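Local coordinates for 361aa long hypothetical D-aminopeptidase (Pyrococcus horikoshii, PDB 2DRH), which is of unconfirmed function but probably acts as an aminopeptidase of the DmpA-like peptidase S58 family, at residues I96-T101 / S239-I244; Y140-D143 / R147-K150; S177-K182 / E321-S326; L224-W229 / L350-R355. All blocks are in the same frame, centred on the assembly; numbering follows the deposited sequence.

Contact 1 of 4, residues I96-T101 / S239-I244; sequences IILTNT and SIIMII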
loop_
_atom_site.group_PDB
_atom_site.type_symbol
_atom_site.label_atom_id
_atom_site.label_comp_id
_atom_site.label_asym_id
_atom_site.label_seq_id
_atom_site.Cartn_x
_atom_site.Cartn_y
_atom_site.Cartn_z
ATOM N N ILE A 96 6.906 -12.501 -19.190
ATOM C CA ILE A 96 6.150 -12.919 -18.017
ATOM C C ILE A 96 5.996 -14.428 -18.016
ATOM O O ILE A 96 5.514 -15.008 -18.977
ATOM C CB ILE A 96 4.770 -12.260 -18.011
ATOM C CG1 ILE A 96 4.929 -10.758 -18.262
ATOM C CG2 ILE A 96 4.071 -12.524 -16.674
ATOM C CD1 ILE A 96 3.621 -10.016 -18.428
ATOM N N ILE A 97 6.400 -15.050 -16.917
ATOM C CA ILE A 97 6.364 -16.496 -16.796
ATOM C C ILE A 97 5.395 -16.981 -15.736
ATOM O O ILE A 97 5.321 -16.434 -14.630
ATOM C CB ILE A 97 7.782 -17.047 -16.463
ATOM C CG1 ILE A 97 8.793 -16.556 -17.506
ATOM C CG2 ILE A 97 7.761 -18.572 -16.420
ATOM C CD1 ILE A 97 8.555 -17.118 -18.898
ATOM N N LEU A 98 4.652 -18.022 -16.092
ATOM C CA LEU A 98 3.688 -18.627 -15.197
ATOM C C LEU A 98 4.049 -20.102 -15.090
ATOM O O LEU A 98 4.465 -20.715 -16.075
ATOM C CB LEU A 98 2.272 -18.475 -15.759
ATOM C CG LEU A 98 1.882 -17.063 -16.221
ATOM C CD1 LEU A 98 0.414 -17.042 -16.626
ATOM C CD2 LEU A 98 2.135 -16.066 -15.114
ATOM N N THR A 99 3.912 -20.655 -13.890
ATOM C CA THR A 99 4.195 -22.065 -13.659
ATOM C C THR A 99 3.589 -22.490 -12.322
ATOM O O THR A 99 2.767 -21.771 -11.764
ATOM C CB THR A 99 5.705 -22.351 -13.671
ATOM O OG1 THR A 99 5.907 -23.768 -13.661
ATOM C CG2 THR A 99 6.404 -21.714 -12.465
ATOM N N ASN A 100 3.965 -23.658 -11.810
ATOM C CA ASN A 100 3.388 -24.092 -10.542
ATOM C C ASN A 100 4.131 -23.471 -9.363
ATOM O O ASN A 100 5.291 -23.058 -9.479
ATOM C CB ASN A 100 3.369 -25.626 -10.436
ATOM C CG ASN A 100 4.750 -26.226 -10.274
ATOM O OD1 ASN A 100 5.387 -26.083 -9.229
ATOM N ND2 ASN A 100 5.223 -26.907 -11.313
ATOM N N THR A 101 3.454 -23.410 -8.225
ATOM C CA THR A 101 4.019 -22.809 -7.023
ATOM C C THR A 101 5.452 -23.195 -6.682
ATOM O O THR A 101 6.289 -22.322 -6.450
ATOM C CB THR A 101 3.148 -23.111 -5.790
ATOM O OG1 THR A 101 1.778 -22.851 -6.107
ATOM C CG2 THR A 101 3.566 -22.217 -4.604
ATOM N N SER A 239 -6.968 -19.980 -6.398
ATOM C CA SER A 239 -5.770 -19.380 -6.957
ATOM C C SER A 239 -6.006 -18.953 -8.413
ATOM O O SER A 239 -6.675 -19.655 -9.172
ATOM C CB SER A 239 -4.630 -20.393 -6.876
ATOM O OG SER A 239 -3.473 -19.934 -7.536
ATOM N N ILE A 240 -5.473 -17.798 -8.798
ATOM C CA ILE A 240 -5.625 -17.326 -10.177
ATOM C C ILE A 240 -4.757 -16.117 -10.507
ATOM O O ILE A 240 -4.619 -15.189 -9.712
ATOM C CB ILE A 240 -7.106 -16.981 -10.518
ATOM C CG1 ILE A 240 -7.180 -16.364 -11.927
ATOM C CG2 ILE A 240 -7.685 -16.032 -9.471
ATOM C CD1 ILE A 240 -8.571 -16.015 -12.399
ATOM N N ILE A 241 -4.163 -16.147 -11.694
ATOM C CA ILE A 241 -3.318 -15.055 -12.144
ATOM C C ILE A 241 -3.994 -14.437 -13.352
ATOM O O ILE A 241 -4.407 -15.146 -14.269
ATOM C CB ILE A 241 -1.909 -15.554 -12.560
ATOM C CG1 ILE A 241 -1.239 -16.290 -11.386
ATOM C CG2 ILE A 241 -1.059 -14.376 -13.036
ATOM C CD1 ILE A 241 -1.054 -15.440 -10.124
ATOM N N MET A 242 -4.117 -13.118 -13.347
ATOM C CA MET A 242 -4.748 -12.422 -14.462
ATOM C C MET A 242 -3.738 -11.488 -15.093
ATOM O O MET A 242 -3.178 -10.622 -14.426
ATOM C CB MET A 242 -5.977 -11.646 -13.973
ATOM C CG MET A 242 -7.137 -12.555 -13.592
ATOM S SD MET A 242 -8.126 -11.962 -12.205
ATOM C CE MET A 242 -7.065 -12.495 -10.851
ATOM N N ILE A 243 -3.484 -11.685 -16.379
ATOM C CA ILE A 243 -2.529 -10.847 -17.093
ATOM C C ILE A 243 -3.298 -9.972 -18.066
ATOM O O ILE A 243 -3.978 -10.468 -18.966
ATOM C CB ILE A 243 -1.504 -11.698 -17.874
ATOM C CG1 ILE A 243 -0.783 -12.652 -16.918
ATOM C CG2 ILE A 243 -0.491 -10.791 -18.577
ATOM C CD1 ILE A 243 -0.008 -11.953 -15.817
ATOM N N ILE A 244 -3.194 -8.666 -17.874
ATOM C CA ILE A 244 -3.895 -7.724 -18.728
ATOM C C ILE A 244 -2.925 -6.963 -19.623
ATOM O O ILE A 244 -1.866 -6.508 -19.177
ATOM C CB ILE A 244 -4.682 -6.688 -17.902
ATOM C CG1 ILE A 244 -5.453 -7.381 -16.771
ATOM C CG2 ILE A 244 -5.628 -5.914 -18.815
ATOM C CD1 ILE A 244 -6.402 -8.449 -17.230
#
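I96 and I243 meet methyl to methyl, CD1 of I96 lying 4.2 Å from CG2 of I243. One step along, CD2 of L98 approaches CG2 of I241 at the same 4.2 Å. In both pairs the side chains pass one another head to tail, and the contact is purely apolar. I241 and I243 both offer the CG2 branch, which stands anti to the backbone N, while CG1 turns back beside it (chi1 -57° in each). I96 reaches across with an extended end, its CD1 anti to CA (chi2 174°).

The alternation of a strand puts these four residues on the facing sides: the strands run in opposite directions, with the CA atoms of L98 and I241 8.4 Å apart, a separation of stacked sheets rather than of paired strands. M242 points the other way, away from 96-101. All four touching residues are buried. Such face-to-face packing of two sheets is consistent with the layered sandwich of DmpA-like proteins. Strand 96-100 pairs with 48-56 and 132-136, and L134 of the latter touches both L98 and I241; on the other side strand 240-246 lies between 198-207 and 278-285, whose V282 packs on I243.

Contact 2 of 4, residues Y140-D143 / R147-K150; sequences YLND and RHVK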
loop_
_atom_site.group_PDB
_atom_site.type_symbol
_atom_site.label_atom_id
_atom_site.label_comp_id
_atom_site.label_asym_id
_atom_site.label_seq_id
_atom_site.Cartn_x
_atom_site.Cartn_y
_atom_site.Cartn_z
ATOM N N TYR A 140 -3.341 -30.890 -6.801
ATOM C CA TYR A 140 -4.438 -31.854 -6.889
ATOM C C TYR A 140 -4.211 -32.883 -7.991
ATOM O O TYR A 140 -4.522 -34.062 -7.824
ATOM C CB TYR A 140 -5.777 -31.150 -7.121
ATOM C CG TYR A 140 -6.962 -32.076 -6.953
ATOM C CD1 TYR A 140 -7.321 -32.564 -5.691
ATOM C CD2 TYR A 140 -7.701 -32.499 -8.057
ATOM C CE1 TYR A 140 -8.389 -33.452 -5.536
ATOM C CE2 TYR A 140 -8.768 -33.384 -7.915
ATOM C CZ TYR A 140 -9.107 -33.857 -6.650
ATOM O OH TYR A 140 -10.168 -34.725 -6.516
ATOM N N LEU A 141 -3.662 -32.444 -9.119
ATOM C CA LEU A 141 -3.406 -33.351 -10.231
ATOM C C LEU A 141 -1.915 -33.573 -10.481
ATOM O O LEU A 141 -1.524 -34.561 -11.097
ATOM C CB LEU A 141 -4.051 -32.803 -11.512
ATOM C CG LEU A 141 -5.583 -32.706 -11.561
ATOM C CD1 LEU A 141 -6.015 -32.005 -12.845
ATOM C CD2 LEU A 141 -6.189 -34.099 -11.489
ATOM N N ASN A 142 -1.080 -32.668 -9.990
ATOM C CA ASN A 142 0.352 -32.780 -10.243
ATOM C C ASN A 142 1.249 -33.107 -9.060
ATOM O O ASN A 142 0.969 -32.730 -7.924
ATOM C CB ASN A 142 0.849 -31.487 -10.902
ATOM C CG ASN A 142 2.341 -31.499 -11.170
ATOM O OD1 ASN A 142 2.861 -32.416 -11.805
ATOM N ND2 ASN A 142 3.039 -30.474 -10.691
ATOM N N ASP A 143 2.331 -33.828 -9.350
ATOM C CA ASP A 143 3.325 -34.166 -8.344
ATOM C C ASP A 143 4.153 -32.894 -8.221
ATOM O O ASP A 143 5.255 -32.791 -8.764
ATOM C CB ASP A 143 4.216 -35.327 -8.814
ATOM C CG ASP A 143 5.472 -35.479 -7.962
ATOM O OD1 ASP A 143 5.358 -35.407 -6.718
ATOM O OD2 ASP A 143 6.573 -35.671 -8.530
ATOM N N ARG A 147 8.930 -31.040 -8.680
ATOM C CA ARG A 147 9.527 -29.979 -9.495
ATOM C C ARG A 147 9.945 -30.515 -10.858
ATOM O O ARG A 147 11.131 -30.604 -11.174
ATOM C CB ARG A 147 10.735 -29.369 -8.775
ATOM C CG ARG A 147 10.352 -28.587 -7.522
ATOM C CD ARG A 147 11.256 -28.921 -6.341
ATOM N NE ARG A 147 12.232 -27.873 -6.081
ATOM C CZ ARG A 147 13.160 -27.934 -5.134
ATOM N NH1 ARG A 147 13.253 -29.001 -4.344
ATOM N NH2 ARG A 147 13.990 -26.916 -4.968
ATOM N N HIS A 148 8.958 -30.865 -11.672
ATOM C CA HIS A 148 9.229 -31.430 -12.986
ATOM C C HIS A 148 9.542 -30.390 -14.054
ATOM O O HIS A 148 10.099 -30.715 -15.102
ATOM C CB HIS A 148 8.052 -32.325 -13.385
ATOM C CG HIS A 148 7.807 -33.427 -12.403
ATOM N ND1 HIS A 148 8.717 -34.441 -12.186
ATOM C CD2 HIS A 148 6.810 -33.618 -11.507
ATOM C CE1 HIS A 148 8.292 -35.205 -11.197
ATOM N NE2 HIS A 148 7.139 -34.727 -10.766
ATOM N N VAL A 149 9.198 -29.136 -13.783
ATOM C CA VAL A 149 9.502 -28.067 -14.724
ATOM C C VAL A 149 11.017 -27.930 -14.759
ATOM O O VAL A 149 11.661 -27.898 -13.710
ATOM C CB VAL A 149 8.926 -26.719 -14.263
ATOM C CG1 VAL A 149 9.514 -25.599 -15.105
ATOM C CG2 VAL A 149 7.412 -26.732 -14.370
ATOM N N LYS A 150 11.589 -27.856 -15.957
ATOM C CA LYS A 150 13.030 -27.701 -16.085
ATOM C C LYS A 150 13.343 -26.315 -16.630
ATOM O O LYS A 150 12.536 -25.727 -17.354
ATOM C CB LYS A 150 13.618 -28.767 -17.014
ATOM C CG LYS A 150 13.450 -30.194 -16.515
ATOM C CD LYS A 150 14.262 -31.179 -17.352
ATOM C CE LYS A 150 15.741 -31.185 -16.953
ATOM N NZ LYS A 150 16.382 -29.831 -16.992
HETATM O O HOH W 1 5.970 -30.552 -10.545
#
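OD2 of D143 is gripped twice, by NE2 of H148 and by the backbone N of G44. The NE2 to OD2 distance between H148 and D143 is 2.5 Å, a very short hydrogen bond whose exact length is doubtful, and it is bent to 147° at the hydrogen. OD2 comes to the ring edge near its plane, although the carboxylate itself is turned 52° from the imidazole; CB of D143 also lies in the ring plane. The aspartate reaches there because CG stands anti to the backbone N (chi1 166°).

A water ties the same two segments together: it accepts from ND2 of N142 (2.9 Å), donates to O of D143 (2.9 Å) and accepts from N of H148 (3.2 Å). OD1 of N142 is held by the backbone N of R49. With an alanine in place of H148, OD2 of D143 would probably keep the G44 bond but lose its imidazole mate, and a gap would open beside V48.

This His-carboxylate bond closes a short excursion of the loop between strand 132-136 and helix 151-160. R147 leaves it for D113 and E109 of the second subunit, whereas H148 and N142 lie against strand 48-56 and V149 packs on strand 96-100.

Contact 3 of 4, residues S177-K182 / E321-S326; sequences SAFEFK and EAIINS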
loop_
_atom_site.group_PDB
_atom_site.type_symbol
_atom_site.label_atom_id
_atom_site.label_comp_id
_atom_site.label_asym_id
_atom_site.label_seq_id
_atom_site.Cartn_x
_atom_site.Cartn_y
_atom_site.Cartn_z
ATOM N N SER A 177 -7.107 -26.701 -11.544
ATOM C CA SER A 177 -8.509 -26.990 -11.263
ATOM C C SER A 177 -9.268 -25.690 -11.017
ATOM O O SER A 177 -8.768 -24.801 -10.337
ATOM C CB SER A 177 -8.633 -27.863 -10.006
ATOM O OG SER A 177 -7.904 -29.062 -10.140
ATOM N N ALA A 178 -10.478 -25.589 -11.559
ATOM C CA ALA A 178 -11.308 -24.400 -11.374
ATOM C C ALA A 178 -12.764 -24.821 -11.182
ATOM O O ALA A 178 -13.340 -25.490 -12.045
ATOM C CB ALA A 178 -11.186 -23.478 -12.582
ATOM N N PHE A 179 -13.347 -24.441 -10.046
ATOM C CA PHE A 179 -14.736 -24.785 -9.748
ATOM C C PHE A 179 -14.928 -26.296 -9.765
ATOM O O PHE A 179 -16.012 -26.794 -10.059
ATOM C CB PHE A 179 -15.669 -24.132 -10.773
ATOM C CG PHE A 179 -15.627 -22.635 -10.754
ATOM C CD1 PHE A 179 -16.199 -21.923 -9.700
ATOM C CD2 PHE A 179 -14.982 -21.933 -11.769
ATOM C CE1 PHE A 179 -16.128 -20.532 -9.658
ATOM C CE2 PHE A 179 -14.905 -20.543 -11.735
ATOM C CZ PHE A 179 -15.478 -19.841 -10.679
ATOM N N GLU A 180 -13.858 -27.014 -9.452
ATOM C CA GLU A 180 -13.870 -28.470 -9.422
ATOM C C GLU A 180 -14.145 -29.111 -10.774
ATOM O O GLU A 180 -14.658 -30.224 -10.873
ATOM C CB GLU A 180 -14.831 -28.971 -8.338
ATOM C CG GLU A 180 -14.365 -28.520 -6.968
ATOM C CD GLU A 180 -15.260 -28.975 -5.834
ATOM O OE1 GLU A 180 -15.260 -30.183 -5.512
ATOM O OE2 GLU A 180 -15.959 -28.113 -5.269
ATOM N N PHE A 181 -13.778 -28.371 -11.814
ATOM C CA PHE A 181 -13.849 -28.817 -13.197
ATOM C C PHE A 181 -12.397 -28.603 -13.608
ATOM O O PHE A 181 -11.614 -28.042 -12.832
ATOM C CB PHE A 181 -14.761 -27.920 -14.035
ATOM C CG PHE A 181 -16.231 -28.142 -13.791
ATOM C CD1 PHE A 181 -16.811 -29.381 -14.039
ATOM C CD2 PHE A 181 -17.041 -27.098 -13.350
ATOM C CE1 PHE A 181 -18.186 -29.579 -13.856
ATOM C CE2 PHE A 181 -18.413 -27.281 -13.163
ATOM C CZ PHE A 181 -18.987 -28.523 -13.418
ATOM N N LYS A 182 -12.012 -29.042 -14.799
ATOM C CA LYS A 182 -10.633 -28.837 -15.213
ATOM C C LYS A 182 -10.427 -27.345 -15.448
ATOM O O LYS A 182 -11.273 -26.687 -16.057
ATOM C CB LYS A 182 -10.338 -29.603 -16.497
ATOM C CG LYS A 182 -8.880 -29.544 -16.925
ATOM C CD LYS A 182 -7.981 -30.273 -15.933
ATOM C CE LYS A 182 -6.506 -30.085 -16.283
ATOM N NZ LYS A 182 -6.153 -28.640 -16.324
ATOM N N GLU A 321 -14.779 -13.314 -19.361
ATOM C CA GLU A 321 -14.869 -14.284 -20.431
ATOM C C GLU A 321 -13.632 -15.176 -20.446
ATOM O O GLU A 321 -13.741 -16.385 -20.655
ATOM C CB GLU A 321 -15.035 -13.605 -21.799
ATOM C CG GLU A 321 -15.633 -14.555 -22.852
ATOM C CD GLU A 321 -15.394 -14.110 -24.290
ATOM O OE1 GLU A 321 -15.665 -12.936 -24.619
ATOM O OE2 GLU A 321 -14.940 -14.950 -25.096
ATOM N N ALA A 322 -12.460 -14.585 -20.219
ATOM C CA ALA A 322 -11.220 -15.355 -20.220
ATOM C C ALA A 322 -11.284 -16.505 -19.218
ATOM O O ALA A 322 -10.768 -17.594 -19.486
ATOM C CB ALA A 322 -10.035 -14.457 -19.906
ATOM N N ILE A 323 -11.910 -16.266 -18.069
ATOM C CA ILE A 323 -12.037 -17.302 -17.052
ATOM C C ILE A 323 -12.929 -18.415 -17.579
ATOM O O ILE A 323 -12.572 -19.592 -17.510
ATOM C CB ILE A 323 -12.639 -16.743 -15.742
ATOM C CG1 ILE A 323 -11.639 -15.783 -15.089
ATOM C CG2 ILE A 323 -12.991 -17.893 -14.786
ATOM C CD1 ILE A 323 -12.178 -15.051 -13.873
ATOM N N ILE A 324 -14.087 -18.041 -18.117
ATOM C CA ILE A 324 -15.009 -19.030 -18.658
ATOM C C ILE A 324 -14.339 -19.837 -19.783
ATOM O O ILE A 324 -14.427 -21.072 -19.808
ATOM C CB ILE A 324 -16.303 -18.353 -19.185
ATOM C CG1 ILE A 324 -17.016 -17.641 -18.030
ATOM C CG2 ILE A 324 -17.215 -19.381 -19.834
ATOM C CD1 ILE A 324 -17.236 -18.507 -16.791
ATOM N N ASN A 325 -13.655 -19.144 -20.694
ATOM C CA ASN A 325 -12.972 -19.820 -21.794
ATOM C C ASN A 325 -11.949 -20.840 -21.298
ATOM O O ASN A 325 -11.701 -21.847 -21.965
ATOM C CB ASN A 325 -12.278 -18.800 -22.712
ATOM C CG ASN A 325 -13.268 -17.942 -23.472
ATOM O OD1 ASN A 325 -14.318 -18.422 -23.874
ATOM N ND2 ASN A 325 -12.932 -16.671 -23.683
ATOM N N SER A 326 -11.352 -20.588 -20.133
ATOM C CA SER A 326 -10.370 -21.522 -19.581
ATOM C C SER A 326 -11.076 -22.827 -19.234
ATOM O O SER A 326 -10.463 -23.893 -19.240
ATOM C CB SER A 326 -9.693 -20.948 -18.324
ATOM O OG SER A 326 -10.551 -21.012 -17.196
#
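F179, which touches I323 of the helix, is the first of two residues at the tip of a type I' turn: F179 and E180 both take left-handed backbone angles, while the flanking pair A178 and F181 is doubly hydrogen-bonded, N of A178 to O of F181 at 3.0 Å and N of F181 to O of A178 at 2.9 Å. The phenyl ring turns its edge to the helix, and CG2 of I323 stands near the ring plane, 4.5 Å from CE2 of F179. This is a light touch, and L327, one turn further on, also packs on F179 and A178. The two-residue loop makes 177-182 a tight beta hairpin, set beside helix 309-328 of the S58 family fold; NE and NH2 of R212 hold its tip by the carbonyls of F179 and E180.

Further along, the second hairpin strand passes the helix with the CA atoms of K182 and S326 8.5 Å apart. S326 folds its OG back to O of I323 at a very short, hence doubtful, 2.5 Å, and OG also bonds S207 OG. On another side of the helix ND2 of N325 donates to OE2 of E321, 3.0 Å away and almost straight at 174°; the oxygen lies in the amide plane, but its own carboxylate is met on the anti side, 35° out of plane. OE1 of E321 is salt-bridged to R190.

Contact 4 of 4, residues L224-W229 / L350-R355; sequences LELKNW and LRIMRR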
loop_
_atom_site.group_PDB
_atom_site.type_symbol
_atom_site.label_atom_id
_atom_site.label_comp_id
_atom_site.label_asym_id
_atom_site.label_seq_id
_atom_site.Cartn_x
_atom_site.Cartn_y
_atom_site.Cartn_z
ATOM N N LEU A 224 -24.318 -24.485 -9.415
ATOM C CA LEU A 224 -25.363 -25.218 -8.705
ATOM C C LEU A 224 -26.082 -26.219 -9.603
ATOM O O LEU A 224 -26.368 -27.349 -9.194
ATOM C CB LEU A 224 -26.377 -24.242 -8.114
ATOM C CG LEU A 224 -25.863 -23.415 -6.938
ATOM C CD1 LEU A 224 -26.923 -22.408 -6.523
ATOM C CD2 LEU A 224 -25.507 -24.344 -5.780
ATOM N N GLU A 225 -26.373 -25.806 -10.832
ATOM C CA GLU A 225 -27.048 -26.683 -11.777
ATOM C C GLU A 225 -26.216 -27.935 -12.055
ATOM O O GLU A 225 -26.756 -28.991 -12.382
ATOM C CB GLU A 225 -27.319 -25.941 -13.090
ATOM C CG GLU A 225 -28.400 -24.865 -13.012
ATOM C CD GLU A 225 -29.761 -25.415 -12.590
ATOM O OE1 GLU A 225 -30.084 -26.572 -12.940
ATOM O OE2 GLU A 225 -30.518 -24.681 -11.922
ATOM N N LEU A 226 -24.899 -27.820 -11.924
ATOM C CA LEU A 226 -24.014 -28.953 -12.174
ATOM C C LEU A 226 -23.384 -29.500 -10.890
ATOM O O LEU A 226 -22.308 -30.089 -10.924
ATOM C CB LEU A 226 -22.927 -28.554 -13.185
ATOM C CG LEU A 226 -23.373 -28.487 -14.658
ATOM C CD1 LEU A 226 -24.543 -27.535 -14.816
ATOM C CD2 LEU A 226 -22.212 -28.041 -15.533
ATOM N N LYS A 227 -24.068 -29.296 -9.767
ATOM C CA LYS A 227 -23.611 -29.767 -8.458
ATOM C C LYS A 227 -23.038 -31.179 -8.477
ATOM O O LYS A 227 -21.899 -31.416 -8.081
ATOM C CB LYS A 227 -24.774 -29.787 -7.467
ATOM C CG LYS A 227 -25.172 -28.464 -6.867
ATOM C CD LYS A 227 -26.607 -28.540 -6.347
ATOM C CE LYS A 227 -26.841 -29.787 -5.500
ATOM N NZ LYS A 227 -25.891 -29.872 -4.355
ATOM N N ASN A 228 -23.857 -32.111 -8.940
ATOM C CA ASN A 228 -23.505 -33.525 -8.965
ATOM C C ASN A 228 -22.610 -34.037 -10.089
ATOM O O ASN A 228 -22.291 -35.230 -10.126
ATOM C CB ASN A 228 -24.797 -34.338 -8.914
ATOM C CG ASN A 228 -25.624 -34.026 -7.678
ATOM O OD1 ASN A 228 -26.850 -33.923 -7.743
ATOM N ND2 ASN A 228 -24.953 -33.876 -6.540
ATOM N N TRP A 229 -22.200 -33.165 -11.005
ATOM C CA TRP A 229 -21.325 -33.612 -12.080
ATOM C C TRP A 229 -20.048 -34.133 -11.409
ATOM O O TRP A 229 -19.517 -33.503 -10.498
ATOM C CB TRP A 229 -21.015 -32.459 -13.037
ATOM C CG TRP A 229 -20.434 -32.915 -14.339
ATOM C CD1 TRP A 229 -19.114 -33.115 -14.626
ATOM C CD2 TRP A 229 -21.162 -33.290 -15.513
ATOM N NE1 TRP A 229 -18.974 -33.594 -15.908
ATOM C CE2 TRP A 229 -20.215 -33.711 -16.476
ATOM C CE3 TRP A 229 -22.524 -33.314 -15.848
ATOM C CZ2 TRP A 229 -20.589 -34.154 -17.754
ATOM C CZ3 TRP A 229 -22.896 -33.756 -17.119
ATOM C CH2 TRP A 229 -21.929 -34.169 -18.056
ATOM N N LEU A 350 -25.157 -25.410 -22.529
ATOM C CA LEU A 350 -26.095 -24.769 -23.446
ATOM C C LEU A 350 -27.520 -24.948 -22.940
ATOM O O LEU A 350 -28.342 -24.036 -23.036
ATOM C CB LEU A 350 -25.967 -25.356 -24.851
ATOM C CG LEU A 350 -24.747 -24.905 -25.657
ATOM C CD1 LEU A 350 -24.768 -25.572 -27.023
ATOM C CD2 LEU A 350 -24.761 -23.390 -25.805
ATOM N N ARG A 351 -27.801 -26.128 -22.398
ATOM C CA ARG A 351 -29.119 -26.434 -21.855
ATOM C C ARG A 351 -29.454 -25.515 -20.676
ATOM O O ARG A 351 -30.548 -24.954 -20.609
ATOM C CB ARG A 351 -29.162 -27.894 -21.397
ATOM C CG ARG A 351 -30.424 -28.276 -20.656
ATOM C CD ARG A 351 -30.343 -29.708 -20.150
ATOM N NE ARG A 351 -29.445 -29.848 -19.005
ATOM C CZ ARG A 351 -29.739 -29.477 -17.761
ATOM N NH1 ARG A 351 -30.914 -28.934 -17.478
ATOM N NH2 ARG A 351 -28.855 -29.667 -16.792
ATOM N N ILE A 352 -28.514 -25.366 -19.746
ATOM C CA ILE A 352 -28.744 -24.512 -18.584
ATOM C C ILE A 352 -28.945 -23.055 -18.985
ATOM O O ILE A 352 -29.859 -22.394 -18.496
ATOM C CB ILE A 352 -27.580 -24.599 -17.565
ATOM C CG1 ILE A 352 -27.693 -25.889 -16.744
ATOM C CG2 ILE A 352 -27.619 -23.410 -16.616
ATOM C CD1 ILE A 352 -26.811 -27.007 -17.214
ATOM N N MET A 353 -28.089 -22.560 -19.872
ATOM C CA MET A 353 -28.199 -21.183 -20.330
ATOM C C MET A 353 -29.579 -20.960 -20.940
ATOM O O MET A 353 -30.193 -19.919 -20.730
ATOM C CB MET A 353 -27.101 -20.865 -21.353
ATOM C CG MET A 353 -25.670 -20.913 -20.792
ATOM S SD MET A 353 -25.367 -19.886 -19.305
ATOM C CE MET A 353 -25.163 -18.247 -20.047
ATOM N N ARG A 354 -30.072 -21.945 -21.686
ATOM C CA ARG A 354 -31.393 -21.842 -22.299
ATOM C C ARG A 354 -32.511 -21.821 -21.254
ATOM O O ARG A 354 -33.472 -21.068 -21.390
ATOM C CB ARG A 354 -31.630 -22.990 -23.285
ATOM C CG ARG A 354 -31.137 -22.708 -24.701
ATOM C CD ARG A 354 -31.757 -23.679 -25.702
ATOM N NE ARG A 354 -31.240 -25.034 -25.551
ATOM C CZ ARG A 354 -30.199 -25.514 -26.224
ATOM N NH1 ARG A 354 -29.564 -24.749 -27.105
ATOM N NH2 ARG A 354 -29.789 -26.758 -26.012
ATOM N N ARG A 355 -32.388 -22.645 -20.218
ATOM C CA ARG A 355 -33.395 -22.687 -19.161
ATOM C C ARG A 355 -33.532 -21.320 -18.487
ATOM O O ARG A 355 -34.589 -20.984 -17.955
ATOM C CB ARG A 355 -33.031 -23.738 -18.107
ATOM C CG ARG A 355 -33.952 -23.729 -16.885
ATOM C CD ARG A 355 -33.429 -24.619 -15.755
ATOM N NE ARG A 355 -33.614 -26.047 -16.013
ATOM C CZ ARG A 355 -34.799 -26.652 -16.059
ATOM N NH1 ARG A 355 -35.911 -25.953 -15.863
ATOM N NH2 ARG A 355 -34.875 -27.956 -16.300
#
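I352 faces two neighbours at once, lying alongside E225 and at an oblique angle to L226. The side chains of E225 and I352 point opposite ways as they pass, and the aliphatic part of the glutamate does the touching: its CB is 3.7 Å from CG1 of I352, and its CG is 4.0 Å from CG2 of I352. A bend at the second torsion (chi2 -60°) then turns the carboxylate aside. L226 presents a methyl end, with CD1 3.3 Å from CD1 of I352. That is tighter than usual carbon contact, and the isoleucine has an eclipsed-like chi2 of 99°, so the packing looks strained.

L226 is the first residue beyond helix 222-225 to leave helical angles, and opens a type I turn to W229; helix 346-355 thus packs against the end of one helix and the start of the turn after it. CG1 of I352 also lies over one face of the R351 guanidinium, near its rim, 3.9 Å above the plane. Cutting I352 back to an alanine is likely to open a gap against CD1 of L226 and leave the glutamate methylenes without apolar cover.

OE2 of E225 is hydrogen-bonded to Y356 OH, while OE1 of E225 stays 4.7 Å from NE of R355. The chemistry is therefore apolar in the middle with charge at the margin, where the nearby arginines probably favour the ionised form of the carboxylate without a direct salt bridge between them.

Overall arrangement
From the N terminus, 96-101 comes first, and contact 1 closes a long loop when 239-244 stacks its sheet on the other. Contact 2 is nested inside that loop as a short local closure before helix 151-160; V149 of contact 2 touches T99 of contact 1. Contact 3 opens after it, at hairpin 177-182, and closes at 321-326, so it crosses contact 1, with I240 and I323 packing together. Contact 4, from 224-229 to 350-355, crosses both contacts 1 and 3, bringing the last helix beside the hairpin: F181 rests on W229 and L226. Contacts 1 and 4 do not touch, their centres lying about 29 Å apart.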